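Long-range contact in molybdopterin synthase catalytic subunit (Helicobacter pylori, PDB 3RPF), which probably converts precursor Z into molybdopterin by inserting two sulfur atoms supplied by the partner protein MoaD, forming the dithiolene group: residues Cys34-Ile39 against Ser90-Val95. Numbering follows the deposited sequence.
Sequences CVFVGI and SSFLCV
A classic beta bulge shifts the register of this antiparallel ladder by one residue in the mixed sheet of the MoaE fold: S91 and F92 both face G38. On the F92 side, G38 N donates to F92 O at 2.9 Å, the donor tilted 34° from the carbonyl plane; on the other, S91 N donates to G38 O in a nearly straight bond (170° at H), also 2.9 Å. Further along, F36 and C94 bond to each other through both their N and O atoms. F36, F92 and C94 share one face; helix 101-118 packs on F36 through Y108 and I112, and its F115 stacks on F92. The F36 and F92 rings meet rim to rim, planes at 48°, with F36 CD2 3.7 Å from F92 CE2. On the other face, which helix 14-27 packs against, V37 CG2 touches L93 CD1 at 3.7 Å. Along their strand's other edge, C34 to V37 pair with a strand of the second MoaE copy, carrying the sheet across the dimer interface. I39, a probable substrate-binding residue, closes the ladder opposite S90. At the bulge, S91 OG hydrogen-bonds G74 O of the molybdopterin converting factor chain, while S90 OG lies 3.5 Å from V37 CG1.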
loop_
_atom_site.group_PDB
_atom_site.type_symbol
_atom_site.label_atom_id
_atom_site.label_comp_id
_atom_site.label_asym_id
_atom_site.label_seq_id
_atom_site.Cartn_x
_atom_site.Cartn_y
_atom_site.Cartn_z
ATOM N N CYS A 34 -5.620 1.578 1.172
ATOM C CA CYS A 34 -4.321 0.915 1.051
ATOM C C CYS A 34 -4.238 -0.337 1.911
ATOM O O CYS A 34 -4.502 -0.284 3.111
ATOM C CB CYS A 34 -3.208 1.841 1.510
ATOM S SG CYS A 34 -3.359 3.539 0.955
ATOM N N VAL A 35 -3.822 -1.447 1.307
ATOM C CA VAL A 35 -3.742 -2.727 2.001
ATOM C C VAL A 35 -2.341 -3.303 1.861
ATOM O O VAL A 35 -1.698 -3.163 0.810
ATOM C CB VAL A 35 -4.725 -3.746 1.405
ATOM C CG1 VAL A 35 -4.447 -5.133 1.959
ATOM C CG2 VAL A 35 -6.156 -3.330 1.683
ATOM N N PHE A 36 -1.863 -3.918 2.935
ATOM C CA PHE A 36 -0.674 -4.745 2.876
ATOM C C PHE A 36 -0.999 -6.124 3.422
ATOM O O PHE A 36 -1.673 -6.251 4.446
ATOM C CB PHE A 36 0.473 -4.153 3.696
ATOM C CG PHE A 36 1.733 -4.964 3.612
ATOM C CD1 PHE A 36 2.639 -4.759 2.576
ATOM C CD2 PHE A 36 2.000 -5.953 4.536
ATOM C CE1 PHE A 36 3.795 -5.514 2.483
ATOM C CE2 PHE A 36 3.171 -6.721 4.445
ATOM C CZ PHE A 36 4.057 -6.498 3.422
ATOM N N VAL A 37 -0.516 -7.155 2.743
ATOM C CA VAL A 37 -0.702 -8.512 3.210
ATOM C C VAL A 37 0.658 -9.206 3.229
ATOM O O VAL A 37 1.349 -9.248 2.210
ATOM C CB VAL A 37 -1.666 -9.301 2.321
ATOM C CG1 VAL A 37 -1.789 -10.757 2.836
ATOM C CG2 VAL A 37 -3.026 -8.607 2.279
ATOM N N GLY A 38 1.052 -9.707 4.397
ATOM C CA GLY A 38 2.266 -10.501 4.528
ATOM C C GLY A 38 1.917 -11.975 4.407
ATOM O O GLY A 38 1.112 -12.498 5.188
ATOM N N ILE A 39 2.508 -12.635 3.412
ATOM C CA ILE A 39 2.168 -14.006 3.071
ATOM C C ILE A 39 3.365 -14.887 3.342
ATOM O O ILE A 39 4.479 -14.545 2.964
ATOM C CB ILE A 39 1.852 -14.126 1.579
ATOM C CG1 ILE A 39 0.642 -13.267 1.219
ATOM C CG2 ILE A 39 1.661 -15.594 1.193
ATOM C CD1 ILE A 39 0.522 -12.991 -0.268
ATOM N N SER A 90 -1.621 -16.280 4.893
ATOM C CA SER A 90 -1.306 -14.917 5.321
ATOM C C SER A 90 -1.168 -14.793 6.829
ATOM O O SER A 90 -1.939 -15.380 7.586
ATOM C CB SER A 90 -2.373 -13.937 4.812
ATOM O OG SER A 90 -2.557 -14.076 3.411
ATOM N N SER A 91 -0.193 -14.008 7.270
ATOM C CA SER A 91 0.093 -13.929 8.702
ATOM C C SER A 91 -0.112 -12.523 9.236
ATOM O O SER A 91 -0.136 -12.309 10.452
ATOM C CB SER A 91 1.530 -14.357 8.962
ATOM O OG SER A 91 2.430 -13.497 8.287
ATOM N N PHE A 92 -0.265 -11.558 8.333
ATOM C CA PHE A 92 -0.348 -10.170 8.752
ATOM C C PHE A 92 -1.093 -9.408 7.666
ATOM O O PHE A 92 -0.928 -9.692 6.483
ATOM C CB PHE A 92 1.072 -9.613 8.944
ATOM C CG PHE A 92 1.146 -8.096 9.039
ATOM C CD1 PHE A 92 0.445 -7.407 10.023
ATOM C CD2 PHE A 92 1.964 -7.374 8.177
ATOM C CE1 PHE A 92 0.520 -6.026 10.126
ATOM C CE2 PHE A 92 2.061 -5.983 8.275
ATOM C CZ PHE A 92 1.331 -5.303 9.258
ATOM N N LEU A 93 -1.936 -8.473 8.080
ATOM C CA LEU A 93 -2.697 -7.670 7.136
ATOM C C LEU A 93 -2.946 -6.337 7.785
ATOM O O LEU A 93 -3.255 -6.265 8.984
ATOM C CB LEU A 93 -4.032 -8.349 6.802
ATOM C CG LEU A 93 -4.922 -7.619 5.792
ATOM C CD1 LEU A 93 -5.646 -8.599 4.878
ATOM C CD2 LEU A 93 -5.912 -6.745 6.519
ATOM N N CYS A 94 -2.785 -5.262 7.023
ATOM C CA CYS A 94 -3.189 -3.975 7.544
ATOM C C CYS A 94 -3.781 -3.100 6.479
ATOM O O CYS A 94 -3.546 -3.294 5.271
ATOM C CB CYS A 94 -2.036 -3.282 8.263
ATOM S SG CYS A 94 -0.676 -2.823 7.208
ATOM N N VAL A 95 -4.596 -2.154 6.930
ATOM C CA VAL A 95 -5.284 -1.249 6.016
ATOM C C VAL A 95 -5.156 0.156 6.549
ATOM O O VAL A 95 -5.222 0.386 7.762
ATOM C CB VAL A 95 -6.773 -1.613 5.897
ATOM C CG1 VAL A 95 -7.437 -1.565 7.282
ATOM C CG2 VAL A 95 -7.481 -0.688 4.926
#